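Local coordinates for penicillin-binding protein PbpB (Mycobacterium tuberculosis, PDB 6KGU), which synthesises cross-linked peptidoglycan from lipid intermediates for the mycobacterial cell wall and is acylated by beta-lactams such as aztreonam, at residues S263-N271 with Y489-A499; D403-K413 with E425-A436. All coordinates share one frame; numbering follows the deposited sequence.

Interaction 1. Residues S263-N271 with Y489-A499. With AZR (2-({[(1Z)-1-(2-amino-1,3-thiazol-4-yl)-2-oxo-2-{[(2S,3S)-1-oxo-3-(sulfoamino)butan-2-yl]amino}ethylidene]amino}oxy)-2-methylpropanoic acid), chain B.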
loop_
_atom_site.group_PDB
_atom_site.type_symbol
_atom_site.label_atom_id
_atom_site.label_comp_id
_atom_site.label_asym_id
_atom_site.label_seq_id
_atom_site.Cartn_x
_atom_site.Cartn_y
_atom_site.Cartn_z
ATOM N N SER A 263 9.270 -0.406 6.059
ATOM C CA SER A 263 9.442 0.912 6.671
ATOM C C SER A 263 8.096 1.494 7.076
ATOM O O SER A 263 7.443 2.170 6.271
ATOM C CB SER A 263 10.180 1.859 5.715
ATOM O OG SER A 263 11.423 1.273 5.312
ATOM N N PRO A 264 7.653 1.269 8.318
ATOM C CA PRO A 264 6.327 1.758 8.719
ATOM C C PRO A 264 6.346 3.256 8.945
ATOM O O PRO A 264 7.396 3.864 9.136
ATOM C CB PRO A 264 6.029 0.997 10.021
ATOM C CG PRO A 264 7.445 0.693 10.610
ATOM C CD PRO A 264 8.292 0.440 9.363
ATOM N N PHE A 265 5.150 3.848 8.935
ATOM C CA PHE A 265 4.989 5.285 9.132
ATOM C C PHE A 265 3.667 5.545 9.853
ATOM O O PHE A 265 2.755 4.713 9.830
ATOM C CB PHE A 265 5.021 6.035 7.790
ATOM C CG PHE A 265 4.038 5.496 6.776
ATOM C CD1 PHE A 265 2.715 5.909 6.777
ATOM C CD2 PHE A 265 4.434 4.564 5.831
ATOM C CE1 PHE A 265 1.805 5.407 5.870
ATOM C CE2 PHE A 265 3.515 4.057 4.900
ATOM C CZ PHE A 265 2.204 4.488 4.921
ATOM N N GLU A 266 3.568 6.714 10.497
ATOM C CA GLU A 266 2.277 7.160 11.058
ATOM C C GLU A 266 1.345 7.490 9.905
ATOM O O GLU A 266 1.693 8.325 9.066
ATOM C CB GLU A 266 2.428 8.392 11.961
ATOM C CG GLU A 266 2.670 8.106 13.421
ATOM C CD GLU A 266 2.160 9.211 14.344
ATOM O OE1 GLU A 266 2.127 10.401 13.949
ATOM O OE2 GLU A 266 1.776 8.884 15.480
ATOM N N PRO A 267 0.164 6.881 9.812
ATOM C CA PRO A 267 -0.666 7.068 8.616
ATOM C C PRO A 267 -1.389 8.410 8.536
ATOM O O PRO A 267 -1.719 8.865 7.441
ATOM C CB PRO A 267 -1.675 5.921 8.728
ATOM C CG PRO A 267 -1.827 5.737 10.226
ATOM C CD PRO A 267 -0.428 5.912 10.753
ATOM N N GLY A 268 -1.699 9.028 9.668
ATOM C CA GLY A 268 -2.620 10.153 9.589
ATOM C C GLY A 268 -3.941 9.717 8.973
ATOM O O GLY A 268 -4.415 8.598 9.200
ATOM N N SER A 269 -4.514 10.583 8.127
ATOM C CA SER A 269 -5.933 10.478 7.771
ATOM C C SER A 269 -6.294 9.275 6.898
ATOM O O SER A 269 -7.494 8.968 6.769
ATOM C CB SER A 269 -6.394 11.751 7.057
ATOM O OG SER A 269 -6.467 12.834 7.977
ATOM N N VAL A 270 -5.325 8.594 6.269
ATOM C CA VAL A 270 -5.724 7.394 5.538
ATOM C C VAL A 270 -6.268 6.356 6.497
ATOM O O VAL A 270 -7.048 5.489 6.093
ATOM C CB VAL A 270 -4.596 6.775 4.684
ATOM C CG1 VAL A 270 -4.357 7.620 3.455
ATOM C CG2 VAL A 270 -3.308 6.549 5.514
ATOM N N ASN A 271 -5.907 6.450 7.776
ATOM C CA ASN A 271 -6.457 5.533 8.761
ATOM C C ASN A 271 -7.948 5.739 9.007
ATOM O O ASN A 271 -8.564 4.895 9.669
ATOM C CB ASN A 271 -5.698 5.659 10.091
ATOM C CG ASN A 271 -5.790 4.391 10.905
ATOM O OD1 ASN A 271 -5.553 3.308 10.380
ATOM N ND2 ASN A 271 -6.180 4.504 12.172
ATOM N N TYR A 489 7.057 16.553 17.270
ATOM C CA TYR A 489 6.635 16.680 15.882
ATOM C C TYR A 489 7.334 17.848 15.205
ATOM O O TYR A 489 7.542 18.902 15.807
ATOM C CB TYR A 489 5.119 16.861 15.791
ATOM C CG TYR A 489 4.375 15.560 15.912
ATOM C CD1 TYR A 489 4.422 14.619 14.888
ATOM C CD2 TYR A 489 3.638 15.259 17.051
ATOM C CE1 TYR A 489 3.754 13.409 14.992
ATOM C CE2 TYR A 489 2.959 14.052 17.165
ATOM C CZ TYR A 489 3.020 13.130 16.132
ATOM O OH TYR A 489 2.355 11.924 16.242
ATOM N N PHE A 490 7.721 17.640 13.950
ATOM C CA PHE A 490 8.086 18.757 13.098
ATOM C C PHE A 490 6.885 19.681 12.917
ATOM O O PHE A 490 5.743 19.339 13.221
ATOM C CB PHE A 490 8.544 18.275 11.721
ATOM C CG PHE A 490 9.955 17.778 11.674
ATOM C CD1 PHE A 490 11.020 18.660 11.786
ATOM C CD2 PHE A 490 10.218 16.433 11.475
ATOM C CE1 PHE A 490 12.331 18.204 11.720
ATOM C CE2 PHE A 490 11.520 15.974 11.391
ATOM C CZ PHE A 490 12.582 16.863 11.525
ATOM N N ASP A 491 7.159 20.856 12.374
ATOM C CA ASP A 491 6.116 21.805 12.034
ATOM C C ASP A 491 5.684 21.668 10.583
ATOM O O ASP A 491 4.508 21.892 10.262
ATOM C CB ASP A 491 6.622 23.229 12.312
ATOM C CG ASP A 491 5.621 24.304 11.936
ATOM O OD1 ASP A 491 4.586 24.426 12.627
ATOM O OD2 ASP A 491 5.882 25.052 10.967
ATOM N N ASP A 492 6.611 21.252 9.705
ATOM C CA ASP A 492 6.387 21.323 8.266
ATOM C C ASP A 492 7.036 20.157 7.520
ATOM O O ASP A 492 7.486 20.330 6.384
ATOM C CB ASP A 492 6.927 22.647 7.716
ATOM C CG ASP A 492 8.396 22.862 8.057
ATOM O OD1 ASP A 492 8.830 22.420 9.143
ATOM O OD2 ASP A 492 9.117 23.468 7.237
ATOM N N VAL A 493 7.102 18.979 8.135
ATOM C CA VAL A 493 7.631 17.774 7.499
ATOM C C VAL A 493 6.540 16.713 7.566
ATOM O O VAL A 493 6.100 16.353 8.666
ATOM C CB VAL A 493 8.916 17.289 8.190
ATOM C CG1 VAL A 493 9.511 16.104 7.449
ATOM C CG2 VAL A 493 9.916 18.433 8.308
ATOM N N TYR A 494 6.107 16.207 6.399
ATOM C CA TYR A 494 4.937 15.331 6.318
ATOM C C TYR A 494 5.227 13.995 5.653
ATOM O O TYR A 494 6.092 13.882 4.782
ATOM C CB TYR A 494 3.805 15.971 5.533
ATOM C CG TYR A 494 3.520 17.382 5.930
ATOM C CD1 TYR A 494 3.468 18.387 4.981
ATOM C CD2 TYR A 494 3.300 17.712 7.257
ATOM C CE1 TYR A 494 3.208 19.690 5.342
ATOM C CE2 TYR A 494 3.041 18.999 7.630
ATOM C CZ TYR A 494 2.998 19.987 6.670
ATOM O OH TYR A 494 2.739 21.278 7.050
ATOM N N TRP A 495 4.478 12.974 6.081
ATOM C CA TRP A 495 4.207 11.811 5.251
ATOM C C TRP A 495 2.898 12.069 4.524
ATOM O O TRP A 495 1.864 12.270 5.170
ATOM C CB TRP A 495 4.065 10.526 6.057
ATOM C CG TRP A 495 5.318 9.907 6.463
ATOM C CD1 TRP A 495 6.348 9.480 5.654
ATOM C CD2 TRP A 495 5.698 9.605 7.797
ATOM N NE1 TRP A 495 7.358 8.948 6.419
ATOM C CE2 TRP A 495 6.984 9.006 7.740
ATOM C CE3 TRP A 495 5.080 9.785 9.045
ATOM C CZ2 TRP A 495 7.658 8.587 8.883
ATOM C CZ3 TRP A 495 5.753 9.362 10.180
ATOM C CH2 TRP A 495 7.031 8.772 10.091
ATOM N N ILE A 496 2.946 12.037 3.195
ATOM C CA ILE A 496 1.770 12.153 2.341
ATOM C C ILE A 496 1.384 10.755 1.873
ATOM O O ILE A 496 2.232 10.011 1.370
ATOM C CB ILE A 496 2.058 13.069 1.140
ATOM C CG1 ILE A 496 2.570 14.429 1.631
ATOM C CG2 ILE A 496 0.849 13.149 0.192
ATOM C CD1 ILE A 496 1.760 15.069 2.682
ATOM N N THR A 497 0.105 10.412 2.010
ATOM C CA THR A 497 -0.421 9.123 1.587
ATOM C C THR A 497 -1.658 9.320 0.729
ATOM O O THR A 497 -2.352 10.334 0.832
ATOM C CB THR A 497 -0.800 8.240 2.781
ATOM O OG1 THR A 497 -1.616 8.987 3.693
ATOM C CG2 THR A 497 0.462 7.749 3.499
ATOM N N PHE A 498 -1.903 8.349 -0.144
ATOM C CA PHE A 498 -3.192 8.197 -0.800
ATOM C C PHE A 498 -3.450 6.706 -0.926
ATOM O O PHE A 498 -2.538 5.941 -1.250
ATOM C CB PHE A 498 -3.261 8.860 -2.204
ATOM C CG PHE A 498 -4.688 8.995 -2.746
ATOM C CD1 PHE A 498 -5.311 7.936 -3.392
ATOM C CD2 PHE A 498 -5.408 10.168 -2.565
ATOM C CE1 PHE A 498 -6.614 8.050 -3.869
ATOM C CE2 PHE A 498 -6.721 10.283 -3.025
ATOM C CZ PHE A 498 -7.322 9.219 -3.678
ATOM N N ALA A 499 -4.680 6.295 -0.651
ATOM C CA ALA A 499 -5.085 4.920 -0.907
ATOM C C ALA A 499 -6.435 4.986 -1.591
ATOM O O ALA A 499 -7.305 5.740 -1.152
ATOM C CB ALA A 499 -5.172 4.091 0.378
HETATM C C7 AZR B . -5.810 17.363 7.466
HETATM S S8 AZR B . -1.364 12.251 12.562
HETATM O O9 AZR B . -4.246 13.157 7.367
HETATM O O10 AZR B . -4.734 15.946 11.135
HETATM O O11 AZR B . -2.429 17.754 9.980
HETATM N N12 AZR B . -6.304 15.271 6.236
HETATM N N13 AZR B . -3.940 15.296 9.100
HETATM N N14 AZR B . -1.676 16.751 10.661
HETATM N N15 AZR B . -0.384 14.507 11.755
HETATM N N16 AZR B . 1.218 13.010 12.608
HETATM S S17 AZR B . -6.051 15.320 4.661
HETATM C C18 AZR B . -5.387 15.933 7.181
HETATM C C19 AZR B . -5.229 15.078 8.450
HETATM C C20 AZR B . -5.196 13.609 7.956
HETATM C C21 AZR B . -3.801 15.643 10.393
HETATM C C22 AZR B . -2.386 15.704 10.853
HETATM C C23 AZR B . -1.679 18.912 9.691
HETATM C C24 AZR B . -1.752 14.535 11.513
HETATM C C25 AZR B . -2.437 13.421 11.883
HETATM C C26 AZR B . -0.038 13.358 12.297
HETATM C C27 AZR B . -0.679 18.513 8.621
HETATM C C28 AZR B . -2.593 20.023 9.205
HETATM C C29 AZR B . -0.966 19.345 10.971
HETATM O O30 AZR B . -1.302 18.985 12.078
HETATM O O31 AZR B . 0.006 20.175 10.750
HETATM O O32 AZR B . -6.332 16.631 4.206
HETATM O O33 AZR B . -7.156 14.425 4.023
HETATM O O34 AZR B . -4.808 14.693 4.397
HETATM O O HOH W 1 -0.240 10.385 5.725
#
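Phe265 lays its CB over the six-membered ring of Trp495: the carbon lies 3.6 Å from the ring centroid and 14° off the normal, a CH-pi contact. The two aromatic planes themselves meet obliquely. A chi1 of 53° places CG of Phe265 between its own backbone N and carbonyl carbon, which carries CE1 to 3.6 Å from CG2 of Thr497, a methyl that approaches from the opposite direction. Thr497 also packs its OG1 against Val270, 3.1 Å from CG1. In the penicillin-binding transpeptidase fold this joins the segment leading into helix 272-281, which carries Ser269 of the probable SxxK motif, to strand 493-502 of the antiparallel sheet. A water bridges them, donating to Pro267 O at 2.7 Å and Trp495 O at 2.9 Å, with Thr497 OG1 as its third partner. Ser269 OG is covalently bonded to C20 of aztreonam, and Ser269 N donates to the acyl oxygen O9. Glu266 OE1 receives Tyr489 OH at 2.8 Å on its syn side, somewhat out of the carboxylate plane, and takes the aminothiazole N16 almost straight, at 169°; OE2 is held by Gly385 N, which helps fix the carboxylate's rotation.

Interaction 2. Residues D403-K413 with E425-A436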
loop_
_atom_site.group_PDB
_atom_site.type_symbol
_atom_site.label_atom_id
_atom_site.label_comp_id
_atom_site.label_asym_id
_atom_site.label_seq_id
_atom_site.Cartn_x
_atom_site.Cartn_y
_atom_site.Cartn_z
ATOM N N ASP A 403 -15.619 -6.310 -0.756
ATOM C CA ASP A 403 -16.930 -6.487 -0.137
ATOM C C ASP A 403 -16.801 -6.880 1.327
ATOM O O ASP A 403 -17.596 -7.663 1.848
ATOM C CB ASP A 403 -17.778 -7.510 -0.907
ATOM C CG ASP A 403 -18.568 -6.858 -2.051
ATOM O OD1 ASP A 403 -18.585 -5.607 -2.114
ATOM O OD2 ASP A 403 -19.166 -7.582 -2.873
ATOM N N GLY A 404 -15.786 -6.326 1.994
ATOM C CA GLY A 404 -15.612 -6.490 3.424
ATOM C C GLY A 404 -14.701 -7.625 3.836
ATOM O O GLY A 404 -14.458 -7.792 5.035
ATOM N N VAL A 405 -14.188 -8.413 2.897
ATOM C CA VAL A 405 -13.378 -9.580 3.230
ATOM C C VAL A 405 -11.920 -9.266 2.915
ATOM O O VAL A 405 -11.531 -9.161 1.745
ATOM C CB VAL A 405 -13.849 -10.837 2.492
ATOM C CG1 VAL A 405 -12.915 -11.978 2.799
ATOM C CG2 VAL A 405 -15.283 -11.174 2.902
ATOM N N ARG A 406 -11.111 -9.140 3.960
ATOM C CA ARG A 406 -9.691 -8.885 3.786
ATOM C C ARG A 406 -8.989 -10.172 3.396
ATOM O O ARG A 406 -9.191 -11.215 4.029
ATOM C CB ARG A 406 -9.093 -8.329 5.071
ATOM C CG ARG A 406 -7.652 -7.825 4.920
ATOM C CD ARG A 406 -7.269 -6.976 6.113
ATOM N NE ARG A 406 -7.218 -7.714 7.375
ATOM C CZ ARG A 406 -6.204 -8.491 7.763
ATOM N NH1 ARG A 406 -5.143 -8.659 6.984
ATOM N NH2 ARG A 406 -6.247 -9.094 8.942
ATOM N N VAL A 407 -8.182 -10.105 2.344
ATOM C CA VAL A 407 -7.373 -11.240 1.917
ATOM C C VAL A 407 -5.914 -10.806 2.031
ATOM O O VAL A 407 -5.455 -9.957 1.250
ATOM C CB VAL A 407 -7.733 -11.694 0.490
ATOM C CG1 VAL A 407 -6.902 -12.931 0.081
ATOM C CG2 VAL A 407 -9.240 -12.006 0.377
ATOM N N PRO A 408 -5.159 -11.348 2.984
ATOM C CA PRO A 408 -3.763 -10.932 3.168
ATOM C C PRO A 408 -2.991 -11.012 1.861
ATOM O O PRO A 408 -3.088 -12.006 1.127
ATOM C CB PRO A 408 -3.236 -11.938 4.198
ATOM C CG PRO A 408 -4.474 -12.320 4.989
ATOM C CD PRO A 408 -5.555 -12.399 3.933
ATOM N N PRO A 409 -2.254 -9.963 1.512
ATOM C CA PRO A 409 -1.583 -9.933 0.210
ATOM C C PRO A 409 -0.487 -10.977 0.118
ATOM O O PRO A 409 0.159 -11.318 1.109
ATOM C CB PRO A 409 -1.003 -8.511 0.139
ATOM C CG PRO A 409 -0.917 -8.069 1.549
ATOM C CD PRO A 409 -2.040 -8.728 2.281
ATOM N N ARG A 410 -0.269 -11.466 -1.104
ATOM C CA ARG A 410 0.759 -12.453 -1.388
ATOM C C ARG A 410 1.455 -12.053 -2.676
ATOM O O ARG A 410 0.821 -11.526 -3.597
ATOM C CB ARG A 410 0.157 -13.880 -1.547
ATOM C CG ARG A 410 -0.486 -14.456 -0.285
ATOM C CD ARG A 410 0.591 -14.774 0.726
ATOM N NE ARG A 410 0.099 -15.404 1.950
ATOM C CZ ARG A 410 -0.190 -14.763 3.076
ATOM N NH1 ARG A 410 -0.062 -13.436 3.152
ATOM N NH2 ARG A 410 -0.603 -15.450 4.147
ATOM N N ILE A 411 2.752 -12.333 -2.750
ATOM C CA ILE A 411 3.527 -12.011 -3.936
ATOM C C ILE A 411 4.073 -13.250 -4.634
ATOM O O ILE A 411 4.500 -13.143 -5.797
ATOM C CB ILE A 411 4.672 -11.025 -3.613
ATOM C CG1 ILE A 411 5.190 -10.360 -4.912
ATOM C CG2 ILE A 411 5.807 -11.737 -2.899
ATOM C CD1 ILE A 411 5.814 -8.988 -4.698
ATOM N N ILE A 412 4.074 -14.403 -3.974
ATOM C CA ILE A 412 4.441 -15.669 -4.598
ATOM C C ILE A 412 3.157 -16.301 -5.116
ATOM O O ILE A 412 2.271 -16.642 -4.328
ATOM C CB ILE A 412 5.143 -16.617 -3.621
ATOM C CG1 ILE A 412 6.198 -15.890 -2.789
ATOM C CG2 ILE A 412 5.760 -17.774 -4.405
ATOM C CD1 ILE A 412 7.315 -15.325 -3.604
ATOM N N LYS A 413 3.052 -16.460 -6.440
ATOM C CA LYS A 413 1.862 -17.105 -6.996
ATOM C C LYS A 413 2.005 -18.625 -7.036
ATOM O O LYS A 413 1.042 -19.348 -6.751
ATOM C CB LYS A 413 1.570 -16.574 -8.403
ATOM C CG LYS A 413 0.169 -16.953 -8.895
ATOM C CD LYS A 413 -0.339 -16.009 -9.964
ATOM C CE LYS A 413 -1.754 -16.385 -10.420
ATOM N NZ LYS A 413 -2.720 -16.466 -9.293
ATOM N N GLU A 425 0.735 -21.515 -4.970
ATOM C CA GLU A 425 0.875 -21.189 -3.558
ATOM C C GLU A 425 -0.480 -21.300 -2.860
ATOM O O GLU A 425 -1.497 -20.878 -3.415
ATOM C CB GLU A 425 1.424 -19.772 -3.379
ATOM C CG GLU A 425 2.909 -19.680 -3.614
ATOM C CD GLU A 425 3.683 -20.423 -2.557
ATOM O OE1 GLU A 425 3.634 -19.992 -1.388
ATOM O OE2 GLU A 425 4.311 -21.455 -2.894
ATOM N N PRO A 426 -0.525 -21.841 -1.646
ATOM C CA PRO A 426 -1.799 -21.892 -0.915
ATOM C C PRO A 426 -2.330 -20.491 -0.649
ATOM O O PRO A 426 -1.587 -19.586 -0.263
ATOM C CB PRO A 426 -1.441 -22.625 0.385
ATOM C CG PRO A 426 0.041 -22.529 0.504
ATOM C CD PRO A 426 0.579 -22.462 -0.894
ATOM N N ARG A 427 -3.616 -20.310 -0.892
ATOM C CA ARG A 427 -4.261 -19.026 -0.664
ATOM C C ARG A 427 -4.465 -18.801 0.830
ATOM O O ARG A 427 -4.802 -19.735 1.555
ATOM C CB ARG A 427 -5.600 -18.971 -1.391
ATOM C CG ARG A 427 -5.449 -19.059 -2.902
ATOM C CD ARG A 427 -4.664 -17.856 -3.410
ATOM N NE ARG A 427 -5.386 -16.629 -3.113
ATOM C CZ ARG A 427 -4.821 -15.455 -2.848
ATOM N NH1 ARG A 427 -3.488 -15.309 -2.823
ATOM N NH2 ARG A 427 -5.609 -14.425 -2.586
ATOM N N PRO A 428 -4.244 -17.585 1.324
ATOM C CA PRO A 428 -4.488 -17.325 2.745
ATOM C C PRO A 428 -5.982 -17.320 3.032
ATOM O O PRO A 428 -6.814 -17.138 2.141
ATOM C CB PRO A 428 -3.872 -15.941 2.964
ATOM C CG PRO A 428 -4.031 -15.258 1.626
ATOM C CD PRO A 428 -3.926 -16.352 0.576
ATOM N N ASP A 429 -6.313 -17.512 4.304
ATOM C CA ASP A 429 -7.710 -17.535 4.712
ATOM C C ASP A 429 -8.320 -16.132 4.720
ATOM O O ASP A 429 -7.689 -15.169 5.170
ATOM C CB ASP A 429 -7.839 -18.171 6.093
ATOM C CG ASP A 429 -7.836 -19.693 6.028
ATOM O OD1 ASP A 429 -8.346 -20.248 5.032
ATOM O OD2 ASP A 429 -7.314 -20.332 6.963
ATOM N N ASP A 430 -9.554 -16.046 4.205
ATOM C CA ASP A 430 -10.408 -14.869 4.295
ATOM C C ASP A 430 -10.496 -14.345 5.721
ATOM O O ASP A 430 -10.471 -15.108 6.693
ATOM C CB ASP A 430 -11.833 -15.206 3.836
ATOM C CG ASP A 430 -11.971 -15.316 2.333
ATOM O OD1 ASP A 430 -11.001 -15.047 1.593
ATOM O OD2 ASP A 430 -13.080 -15.666 1.885
ATOM N N ILE A 431 -10.650 -13.026 5.839
ATOM C CA ILE A 431 -10.920 -12.371 7.114
ATOM C C ILE A 431 -12.058 -11.379 6.899
ATOM O O ILE A 431 -11.862 -10.330 6.269
ATOM C CB ILE A 431 -9.686 -11.663 7.688
ATOM C CG1 ILE A 431 -8.512 -12.643 7.772
ATOM C CG2 ILE A 431 -10.023 -11.056 9.048
ATOM C CD1 ILE A 431 -7.186 -11.987 7.925
ATOM N N ARG A 432 -13.238 -11.705 7.431
ATOM C CA ARG A 432 -14.408 -10.835 7.381
ATOM C C ARG A 432 -14.200 -9.655 8.328
ATOM O O ARG A 432 -14.100 -9.841 9.545
ATOM C CB ARG A 432 -15.649 -11.648 7.756
ATOM C CG ARG A 432 -16.931 -10.849 8.075
ATOM C CD ARG A 432 -17.554 -10.214 6.843
ATOM N NE ARG A 432 -17.875 -11.176 5.791
ATOM C CZ ARG A 432 -18.247 -10.823 4.568
ATOM N NH1 ARG A 432 -18.339 -9.527 4.244
ATOM N NH2 ARG A 432 -18.500 -11.747 3.654
ATOM N N VAL A 433 -14.105 -8.446 7.775
ATOM C CA VAL A 433 -13.921 -7.222 8.558
ATOM C C VAL A 433 -15.242 -6.490 8.768
ATOM O O VAL A 433 -15.571 -6.087 9.881
ATOM C CB VAL A 433 -12.890 -6.294 7.873
ATOM C CG1 VAL A 433 -12.717 -5.011 8.685
ATOM C CG2 VAL A 433 -11.550 -7.011 7.647
ATOM N N VAL A 434 -15.983 -6.263 7.689
ATOM C CA VAL A 434 -17.312 -5.669 7.731
ATOM C C VAL A 434 -18.161 -6.408 6.709
ATOM O O VAL A 434 -17.646 -7.159 5.880
ATOM C CB VAL A 434 -17.299 -4.156 7.418
ATOM C CG1 VAL A 434 -16.502 -3.391 8.455
ATOM C CG2 VAL A 434 -16.766 -3.925 5.994
ATOM N N SER A 435 -19.475 -6.172 6.754
ATOM C CA SER A 435 -20.354 -6.839 5.803
ATOM C C SER A 435 -20.137 -6.290 4.393
ATOM O O SER A 435 -19.544 -5.220 4.192
ATOM C CB SER A 435 -21.828 -6.672 6.199
ATOM O OG SER A 435 -22.286 -5.339 5.981
ATOM N N ALA A 436 -20.634 -7.044 3.402
ATOM C CA ALA A 436 -20.592 -6.551 2.024
ATOM C C ALA A 436 -21.321 -5.223 1.907
ATOM O O ALA A 436 -20.847 -4.298 1.232
ATOM C CB ALA A 436 -21.196 -7.579 1.071
HETATM O O HOH W 2 -18.736 -10.654 0.865
HETATM O O HOH W 3 -3.339 -12.446 -1.494
HETATM O O HOH W 4 -1.613 -18.542 -5.365
#
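Val405 and Arg432 face each other as a non-hydrogen-bonded pair in a two-stranded antiparallel ribbon, and Arg406 with Ile431 forms the hydrogen-bonded pair beside it. This short sheet lies in the transpeptidase region; its first strand follows helix 390-401 in the chain and its second precedes helix 436-445.

The backbone bonds define the register. Arg406 N donates to Ile431 O at 2.7 Å, and Ile431 N returns to Arg406 O at 2.9 Å. Beyond the ribbon, Gly404 O takes Val433 N, with a weak second bond from Val434 N. At the far end of the contact Glu425 N donates to Lys413 O at 2.8 Å, and a water joins Lys413 O to Glu425 O.

Apolar contacts fill the middle. Pro408 and Pro428 run antiparallel alongside one another, CD of Pro408 4.0 Å from CG of Pro428, while Pro408 CG also meets Ile431 CD1. That methyl lies over one face of the Arg406 guanidinium, 3.2 Å from NH2; the Arg406 NE is bound to Lys347 O.

Other guanidinium groups combine flat packing with polar bonds. Arg410, bent at chi2 (-70°), brings one face over Pro428, and its NH1 bonds to Pro409 O and to Thr354 O. Arg427 has Pro428 CD over the centre of one face; its NH1 donates to a water that also donates to Pro408 O, and its NH2 bonds to Thr230 O.

Bends at chi2 and chi3 fold Arg432 back over Val405, whose CG2 sits 3.3 Å above the centre of the guanidinium plane. In that plane Arg432 NH1 donates to Val434 O at 3.0 Å, with an angle of 166°; its weak bond to Asp403 O comes in obliquely.

Overall arrangement
Interaction 1 is a buried contact and interaction 2 a surface one; their centres lie 26 Å apart, on opposite sides of the chain's centre, and their nearest atoms are about 11 Å apart. Both belong to the transpeptidase region, and helix 390-401 borders each: Met393 and Tyr397 touch interaction 1, whereas Gln398 and Ala399 meet Arg406 of interaction 2. The chemistry follows position. Residues 263-271 and 489-499 share no direct backbone hydrogen bond and meet through aromatic packing, one side-chain hydrogen bond (Tyr489 to Glu266) and a bridging water, beside the aztreonam pocket. Residues 403-413 and 425-436 pair through their backbones, with arginine side chains lying over apolar groups, far from the aztreonam site.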